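Local coordinates for austinoid biosynthesis clusters protein H (Emericella nidulans FGSC A4, PDB 5X9K) that takes part in the biosynthesis of the fungal meroterpenoids austinol and dehydroaustinol as a homodimeric isomerase of the trt14 family, at residues 96-101 against 110-115; 119-124 against 161-166. All blocks are in the same frame, centred on the assembly; numbering follows the deposited sequence.

Following the chain from the N terminus, helices and the first strands lead into strand 87-94, which pairs with the later part of strand 108-119. Interaction 1 comes first. The chain leaves the edge of strand 108-119 at 96-100, returns at V101 and, after a turn, meets the start of strand 108-119, closing a loop of only eight residues. Interaction 2 opens after this loop has closed, so the two contacts follow in series and neither nest nor cross. It begins at the hairpin tip joining strand 108-119 to 122-134 and closes a longer loop, through strand 141-148, at the end of helix 150-167. Both contacts reach the same sheet, with centres about 28 Å apart.

Interaction 1. Residues 96-101 against 110-115; sequences DGAEPV and VLHIEG
A short antiparallel backbone pairing, V101 with V110, brings the chain back to the edge of strand 108-119 beyond the point where strand 87-94 has left it. It is a hydrogen-bonded pair: V101 N gives to V110 O at 3.0 Å, and V110 N gives to V101 O at 2.7 Å. V101 CB lies 3.8 Å from V110 CB, both side chains on the same face of the sheet, where they meet the second subunit. Just before V101 the loop lies further off the edge, and a water fills the role of a direct bond, giving to A98 O (2.9 Å) and taking from H112 N (3.0 Å). A98 CB still rests on H112 CB at 3.9 Å. H112, its CG anti to the backbone N (chi1 -173°), leads its ring away from the loop, where NE2 is hydrogen-bonded to E127 and the ring meets F61 and F145 of the second subunit edge-to-face. P100 CB and CG both lie 3.7 Å from L111 CD2, next to helix 26-38, where L30 touches P100 and V37 touches L111. The curved sheet packed on this helix, in a trt14-family homodimer, is consistent with an NTF2-like alpha+beta fold.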
ATOM      1  N   ASP A  96     -11.644  -2.737   9.837  1.00 30.03           N
ATOM      2  CA  ASP A  96     -12.646  -1.948  10.546  1.00 31.64           C
ATOM      3  C   ASP A  96     -12.074  -0.583  10.899  1.00 30.64           C
ATOM      4  O   ASP A  96     -10.917  -0.463  11.320  1.00 32.10           O
ATOM      5  CB  ASP A  96     -13.123  -2.672  11.812  1.00 38.53           C
ATOM      6  CG  ASP A  96     -14.405  -2.059  12.405  1.00 40.09           C
ATOM      7  OD1 ASP A  96     -15.376  -1.821  11.652  1.00 43.97           O
ATOM      8  OD2 ASP A  96     -14.454  -1.831  13.632  1.00 41.44           O
ATOM      9  N   GLY A  97     -12.890   0.450  10.701  1.00 32.20           N
ATOM     10  CA  GLY A  97     -12.458   1.821  10.859  1.00 34.62           C
ATOM     11  C   GLY A  97     -11.801   2.422   9.638  1.00 28.58           C
ATOM     12  O   GLY A  97     -11.662   3.654   9.571  1.00 29.71           O
ATOM     13  N   ALA A  98     -11.399   1.601   8.664  1.00 26.84           N
ATOM     14  CA  ALA A  98     -10.714   2.083   7.463  1.00 28.99           C
ATOM     15  C   ALA A  98     -11.762   2.476   6.433  1.00 26.91           C
ATOM     16  O   ALA A  98     -12.229   1.648   5.647  1.00 22.81           O
ATOM     17  CB  ALA A  98      -9.770   1.023   6.912  1.00 22.37           C
ATOM     18  N   GLU A  99     -12.126   3.753   6.419  1.00 27.13           N
ATOM     19  CA  GLU A  99     -13.120   4.219   5.457  1.00 27.30           C
ATOM     20  C   GLU A  99     -12.528   4.227   4.044  1.00 25.35           C
ATOM     21  O   GLU A  99     -11.381   4.652   3.854  1.00 25.19           O
ATOM     22  CB  GLU A  99     -13.632   5.606   5.835  1.00 36.16           C
ATOM     23  CG  GLU A  99     -15.002   5.554   6.513  1.00 46.59           C
ATOM     24  CD  GLU A  99     -15.379   6.849   7.214  1.00 60.94           C
ATOM     25  OE1 GLU A  99     -15.692   7.841   6.519  1.00 64.26           O
ATOM     26  OE2 GLU A  99     -15.361   6.869   8.467  1.00 61.93           O
ATOM     27  N   PRO A 100     -13.266   3.738   3.051  1.00 21.49           N
ATOM     28  CA  PRO A 100     -12.747   3.770   1.676  1.00 20.96           C
ATOM     29  C   PRO A 100     -12.465   5.188   1.215  1.00 22.00           C
ATOM     30  O   PRO A 100     -13.190   6.132   1.540  1.00 23.63           O
ATOM     31  CB  PRO A 100     -13.884   3.133   0.862  1.00 19.69           C
ATOM     32  CG  PRO A 100     -14.592   2.252   1.860  1.00 24.07           C
ATOM     33  CD  PRO A 100     -14.544   3.026   3.144  1.00 22.93           C
ATOM     34  N   VAL A 101     -11.392   5.330   0.451  1.00 19.83           N
ATOM     35  CA  VAL A 101     -11.023   6.582  -0.191  1.00 18.41           C
ATOM     36  C   VAL A 101     -11.416   6.477  -1.658  1.00 18.65           C
ATOM     37  O   VAL A 101     -10.939   5.583  -2.375  1.00 18.34           O
ATOM     38  CB  VAL A 101      -9.521   6.860  -0.035  1.00 19.79           C
ATOM     39  CG1 VAL A 101      -9.150   8.124  -0.755  1.00 19.09           C
ATOM     40  CG2 VAL A 101      -9.177   6.955   1.452  1.00 20.37           C
ATOM     41  N   VAL A 110      -9.811   3.255  -3.004  1.00 12.21           N
ATOM     42  CA  VAL A 110      -8.635   2.867  -2.229  1.00 12.90           C
ATOM     43  C   VAL A 110      -9.108   2.199  -0.948  1.00 13.10           C
ATOM     44  O   VAL A 110      -9.932   2.766  -0.215  1.00 12.47           O
ATOM     45  CB  VAL A 110      -7.736   4.072  -1.911  1.00 15.34           C
ATOM     46  CG1 VAL A 110      -6.481   3.598  -1.170  1.00 12.98           C
ATOM     47  CG2 VAL A 110      -7.334   4.774  -3.193  1.00 14.97           C
ATOM     48  N   LEU A 111      -8.575   1.006  -0.665  1.00 11.36           N
ATOM     49  CA  LEU A 111      -9.029   0.205   0.465  1.00 10.42           C
ATOM     50  C   LEU A 111      -7.844  -0.313   1.257  1.00 12.37           C
ATOM     51  O   LEU A 111      -6.875  -0.807   0.678  1.00 13.85           O
ATOM     52  CB  LEU A 111      -9.857  -0.989  -0.001  1.00 13.20           C
ATOM     53  CG  LEU A 111     -11.141  -0.670  -0.762  1.00 14.93           C
ATOM     54  CD1 LEU A 111     -11.701  -1.920  -1.407  1.00 13.71           C
ATOM     55  CD2 LEU A 111     -12.161  -0.057   0.195  1.00 15.05           C
ATOM     56  N   HIS A 112      -7.941  -0.220   2.583  1.00 11.63           N
ATOM     57  CA  HIS A 112      -7.011  -0.900   3.474  1.00 16.19           C
ATOM     58  C   HIS A 112      -7.612  -2.270   3.794  1.00 15.43           C
ATOM     59  O   HIS A 112      -8.618  -2.369   4.508  1.00 14.87           O
ATOM     60  CB  HIS A 112      -6.762  -0.050   4.721  1.00 13.02           C
ATOM     61  CG  HIS A 112      -5.697  -0.591   5.610  1.00 13.07           C
ATOM     62  ND1 HIS A 112      -5.451  -0.081   6.866  1.00 12.92           N
ATOM     63  CD2 HIS A 112      -4.802  -1.591   5.423  1.00 19.06           C
ATOM     64  CE1 HIS A 112      -4.464  -0.757   7.423  1.00 15.40           C
ATOM     65  NE2 HIS A 112      -4.049  -1.676   6.567  1.00 17.78           N
ATOM     66  N   ILE A 113      -6.998  -3.328   3.256  1.00 13.75           N
ATOM     67  CA  ILE A 113      -7.559  -4.674   3.227  1.00 14.68           C
ATOM     68  C   ILE A 113      -6.799  -5.586   4.179  1.00 16.39           C
ATOM     69  O   ILE A 113      -5.566  -5.530   4.255  1.00 14.69           O
ATOM     70  CB  ILE A 113      -7.488  -5.243   1.797  1.00 15.76           C
ATOM     71  CG1 ILE A 113      -8.357  -4.418   0.855  1.00 15.04           C
ATOM     72  CG2 ILE A 113      -7.867  -6.738   1.773  1.00 16.41           C
ATOM     73  CD1 ILE A 113      -9.798  -4.707   1.016  1.00 17.17           C
ATOM     74  N   GLU A 114      -7.536  -6.470   4.852  1.00 13.65           N
ATOM     75  CA  GLU A 114      -6.975  -7.593   5.599  1.00 15.35           C
ATOM     76  C   GLU A 114      -7.346  -8.891   4.898  1.00 19.17           C
ATOM     77  O   GLU A 114      -8.508  -9.099   4.541  1.00 16.65           O
ATOM     78  CB  GLU A 114      -7.516  -7.608   7.029  1.00 24.19           C
ATOM     79  CG  GLU A 114      -6.979  -6.506   7.918  1.00 24.20           C
ATOM     80  CD  GLU A 114      -7.608  -6.549   9.296  1.00 36.48           C
ATOM     81  OE1 GLU A 114      -8.765  -7.014   9.398  1.00 30.04           O
ATOM     82  OE2 GLU A 114      -6.940  -6.130  10.268  1.00 38.47           O
ATOM     83  N   GLY A 115      -6.353  -9.764   4.688  1.00 14.93           N
ATOM     84  CA  GLY A 115      -6.585 -11.114   4.202  1.00 15.09           C
ATOM     85  C   GLY A 115      -6.256 -12.118   5.295  1.00 17.07           C
ATOM     86  O   GLY A 115      -5.195 -12.042   5.911  1.00 17.65           O
TER
HETATM   87  O   HOH W   1     -10.390   1.164   3.485  1.00 17.82           O

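Interaction 2. Residues 119-124 against 161-166; sequences SLVGRF and EAHFSA
L120 lies across the imidazole of H163 at about a right angle, its branch point over one face of the ring. L120 CG is 4.0 Å from the centroid of the H163 ring and 27° off the ring normal, a CH-pi contact displaced toward the rim, where NE2 is the nearest ring atom to L120 CG at 3.6 Å. A chi1 of -178° swings the imidazole off the helix toward the turn. V121 approaches H163 obliquely at the root of the ring: V121 CG1 touches H163 CB at 3.5 Å and ND1 at 3.6 Å. The imidazole thus meets one turn residue near its outer end and the other near its base. F164, next along helix 150-167, adds a lighter apolar touch, its CE1 4.0 Å from L120 CD2, with the two side chains again crossing at about a right angle; the F164 ring also meets F86. L120 and V121 are the two central residues of a type I turn, S119 to G122, which makes the tip of the beta-hairpin between strands 108-119 and 122-134. Backbone bonds run both ways between S119 and G122. Within the turn, S119 OG accepts from V121 N at 3.2 Å, an ST turn, and gives to G122 O at 2.8 Å, tilted 19° from the carbonyl plane. G122 O is therefore gripped twice, by the N and the OG of S119. W156 NE1 gives a further hydrogen bond to S119 OG, linking the base of the turn to an earlier turn of helix 150-167. V121 also packs on W156, K159 and I160, so that its contact with H163 extends a strip of side chains along helix 150-167.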
ATOM      1  N   SER A 119      -4.703 -22.143   5.932  1.00 18.55           N
ATOM      2  CA  SER A 119      -4.016 -22.695   4.780  1.00 18.67           C
ATOM      3  C   SER A 119      -3.356 -24.020   5.128  1.00 19.83           C
ATOM      4  O   SER A 119      -3.256 -24.417   6.291  1.00 21.46           O
ATOM      5  CB  SER A 119      -2.958 -21.723   4.234  1.00 20.29           C
ATOM      6  OG  SER A 119      -1.756 -21.851   4.957  1.00 21.70           O
ATOM      7  N   LEU A 120      -2.902 -24.683   4.069  1.00 22.37           N
ATOM      8  CA  LEU A 120      -2.117 -25.904   4.111  1.00 26.74           C
ATOM      9  C   LEU A 120      -1.035 -25.862   5.186  1.00 27.14           C
ATOM     10  O   LEU A 120      -0.750 -26.880   5.827  1.00 28.85           O
ATOM     11  CB  LEU A 120      -1.495 -26.123   2.731  1.00 24.15           C
ATOM     12  CG  LEU A 120      -0.957 -27.480   2.314  1.00 36.84           C
ATOM     13  CD1 LEU A 120      -1.969 -28.566   2.627  1.00 45.04           C
ATOM     14  CD2 LEU A 120      -0.668 -27.431   0.823  1.00 40.66           C
ATOM     15  N   VAL A 121      -0.425 -24.691   5.387  1.00 22.84           N
ATOM     16  CA  VAL A 121       0.690 -24.546   6.320  1.00 26.29           C
ATOM     17  C   VAL A 121       0.276 -23.646   7.476  1.00 28.10           C
ATOM     18  O   VAL A 121       1.107 -22.944   8.063  1.00 31.91           O
ATOM     19  CB  VAL A 121       1.951 -24.001   5.617  1.00 24.37           C
ATOM     20  CG1 VAL A 121       2.437 -24.980   4.573  1.00 23.85           C
ATOM     21  CG2 VAL A 121       1.673 -22.648   4.977  1.00 25.03           C
ATOM     22  N   GLY A 122      -1.001 -23.668   7.823  1.00 23.50           N
ATOM     23  CA  GLY A 122      -1.458 -22.992   9.012  1.00 22.92           C
ATOM     24  C   GLY A 122      -2.089 -21.646   8.725  1.00 25.25           C
ATOM     25  O   GLY A 122      -2.459 -21.321   7.597  1.00 22.45           O
ATOM     26  N   ARG A 123      -2.205 -20.852   9.788  1.00 19.70           N
ATOM     27  CA  ARG A 123      -2.905 -19.576   9.719  1.00 23.45           C
ATOM     28  C   ARG A 123      -2.129 -18.569   8.872  1.00 22.51           C
ATOM     29  O   ARG A 123      -0.907 -18.437   8.994  1.00 23.65           O
ATOM     30  CB  ARG A 123      -3.106 -19.031  11.134  1.00 24.82           C
ATOM     31  CG  ARG A 123      -4.031 -17.857  11.240  1.00 29.32           C
ATOM     32  CD  ARG A 123      -5.466 -18.285  10.994  1.00 23.86           C
ATOM     33  NE  ARG A 123      -6.342 -17.129  11.074  1.00 25.52           N
ATOM     34  CZ  ARG A 123      -7.570 -17.080  10.580  1.00 22.22           C
ATOM     35  NH1 ARG A 123      -8.084 -18.128   9.945  1.00 24.62           N
ATOM     36  NH2 ARG A 123      -8.270 -15.966  10.705  1.00 23.39           N
ATOM     37  N   PHE A 124      -2.848 -17.859   8.003  1.00 18.10           N
ATOM     38  CA  PHE A 124      -2.286 -16.758   7.226  1.00 21.02           C
ATOM     39  C   PHE A 124      -3.109 -15.518   7.520  1.00 21.24           C
ATOM     40  O   PHE A 124      -4.336 -15.541   7.385  1.00 19.14           O
ATOM     41  CB  PHE A 124      -2.296 -17.065   5.729  1.00 20.25           C
ATOM     42  CG  PHE A 124      -1.655 -15.996   4.879  1.00 20.66           C
ATOM     43  CD1 PHE A 124      -0.363 -15.563   5.144  1.00 18.85           C
ATOM     44  CD2 PHE A 124      -2.337 -15.449   3.799  1.00 21.77           C
ATOM     45  CE1 PHE A 124       0.226 -14.597   4.350  1.00 23.46           C
ATOM     46  CE2 PHE A 124      -1.767 -14.487   3.004  1.00 22.62           C
ATOM     47  CZ  PHE A 124      -0.483 -14.051   3.270  1.00 18.59           C
ATOM     48  N   GLU A 161       6.910 -23.333   0.458  1.00 26.66           N
ATOM     49  CA  GLU A 161       8.052 -23.995  -0.174  1.00 29.49           C
ATOM     50  C   GLU A 161       8.619 -25.107   0.702  1.00 29.16           C
ATOM     51  O   GLU A 161       8.925 -26.200   0.207  1.00 29.30           O
ATOM     52  CB  GLU A 161       9.149 -22.974  -0.496  1.00 32.45           C
ATOM     53  CG  GLU A 161       8.871 -22.112  -1.721  1.00 39.68           C
ATOM     54  CD  GLU A 161       9.202 -22.818  -3.024  1.00 46.76           C
ATOM     55  OE1 GLU A 161       9.806 -23.910  -2.972  1.00 44.86           O
ATOM     56  OE2 GLU A 161       8.863 -22.277  -4.102  1.00 46.85           O
ATOM     57  N   ALA A 162       8.802 -24.842   1.998  1.00 27.39           N
ATOM     58  CA  ALA A 162       9.306 -25.882   2.887  1.00 28.66           C
ATOM     59  C   ALA A 162       8.344 -27.063   2.963  1.00 31.45           C
ATOM     60  O   ALA A 162       8.776 -28.220   3.084  1.00 27.46           O
ATOM     61  CB  ALA A 162       9.557 -25.304   4.283  1.00 25.83           C
ATOM     62  N   HIS A 163       7.040 -26.783   2.901  1.00 27.87           N
ATOM     63  CA  HIS A 163       6.030 -27.834   2.920  1.00 29.68           C
ATOM     64  C   HIS A 163       6.170 -28.745   1.707  1.00 30.94           C
ATOM     65  O   HIS A 163       6.277 -29.970   1.843  1.00 31.29           O
ATOM     66  CB  HIS A 163       4.638 -27.198   2.967  1.00 27.59           C
ATOM     67  CG  HIS A 163       3.517 -28.191   3.049  1.00 32.19           C
ATOM     68  ND1 HIS A 163       2.933 -28.558   4.244  1.00 26.10           N
ATOM     69  CD2 HIS A 163       2.874 -28.891   2.085  1.00 34.80           C
ATOM     70  CE1 HIS A 163       1.980 -29.442   4.011  1.00 30.94           C
ATOM     71  NE2 HIS A 163       1.927 -29.666   2.711  1.00 28.25           N
ATOM     72  N   PHE A 164       6.184 -28.158   0.506  1.00 27.95           N
ATOM     73  CA  PHE A 164       6.311 -28.958  -0.706  1.00 32.31           C
ATOM     74  C   PHE A 164       7.672 -29.625  -0.804  1.00 33.53           C
ATOM     75  O   PHE A 164       7.770 -30.749  -1.306  1.00 34.86           O
ATOM     76  CB  PHE A 164       6.053 -28.095  -1.940  1.00 34.63           C
ATOM     77  CG  PHE A 164       4.606 -28.012  -2.312  1.00 43.78           C
ATOM     78  CD1 PHE A 164       3.686 -27.458  -1.436  1.00 43.37           C
ATOM     79  CD2 PHE A 164       4.160 -28.506  -3.530  1.00 50.64           C
ATOM     80  CE1 PHE A 164       2.346 -27.388  -1.767  1.00 52.00           C
ATOM     81  CE2 PHE A 164       2.824 -28.437  -3.872  1.00 56.87           C
ATOM     82  CZ  PHE A 164       1.914 -27.878  -2.988  1.00 57.54           C
ATOM     83  N   SER A 165       8.727 -28.960  -0.326  1.00 29.72           N
ATOM     84  CA  SER A 165      10.037 -29.598  -0.313  1.00 32.45           C
ATOM     85  C   SER A 165      10.038 -30.848   0.557  1.00 35.82           C
ATOM     86  O   SER A 165      10.722 -31.828   0.235  1.00 36.72           O
ATOM     87  CB  SER A 165      11.100 -28.614   0.173  1.00 33.71           C
ATOM     88  OG  SER A 165      12.344 -29.276   0.312  1.00 39.85           O
ATOM     89  N   ALA A 166       9.278 -30.834   1.655  1.00 28.09           N
ATOM     90  CA  ALA A 166       9.192 -31.994   2.532  1.00 32.33           C
ATOM     91  C   ALA A 166       8.342 -33.109   1.936  1.00 37.12           C
ATOM     92  O   ALA A 166       8.630 -34.286   2.176  1.00 35.67           O
ATOM     93  CB  ALA A 166       8.631 -31.589   3.896  1.00 29.00           C
TER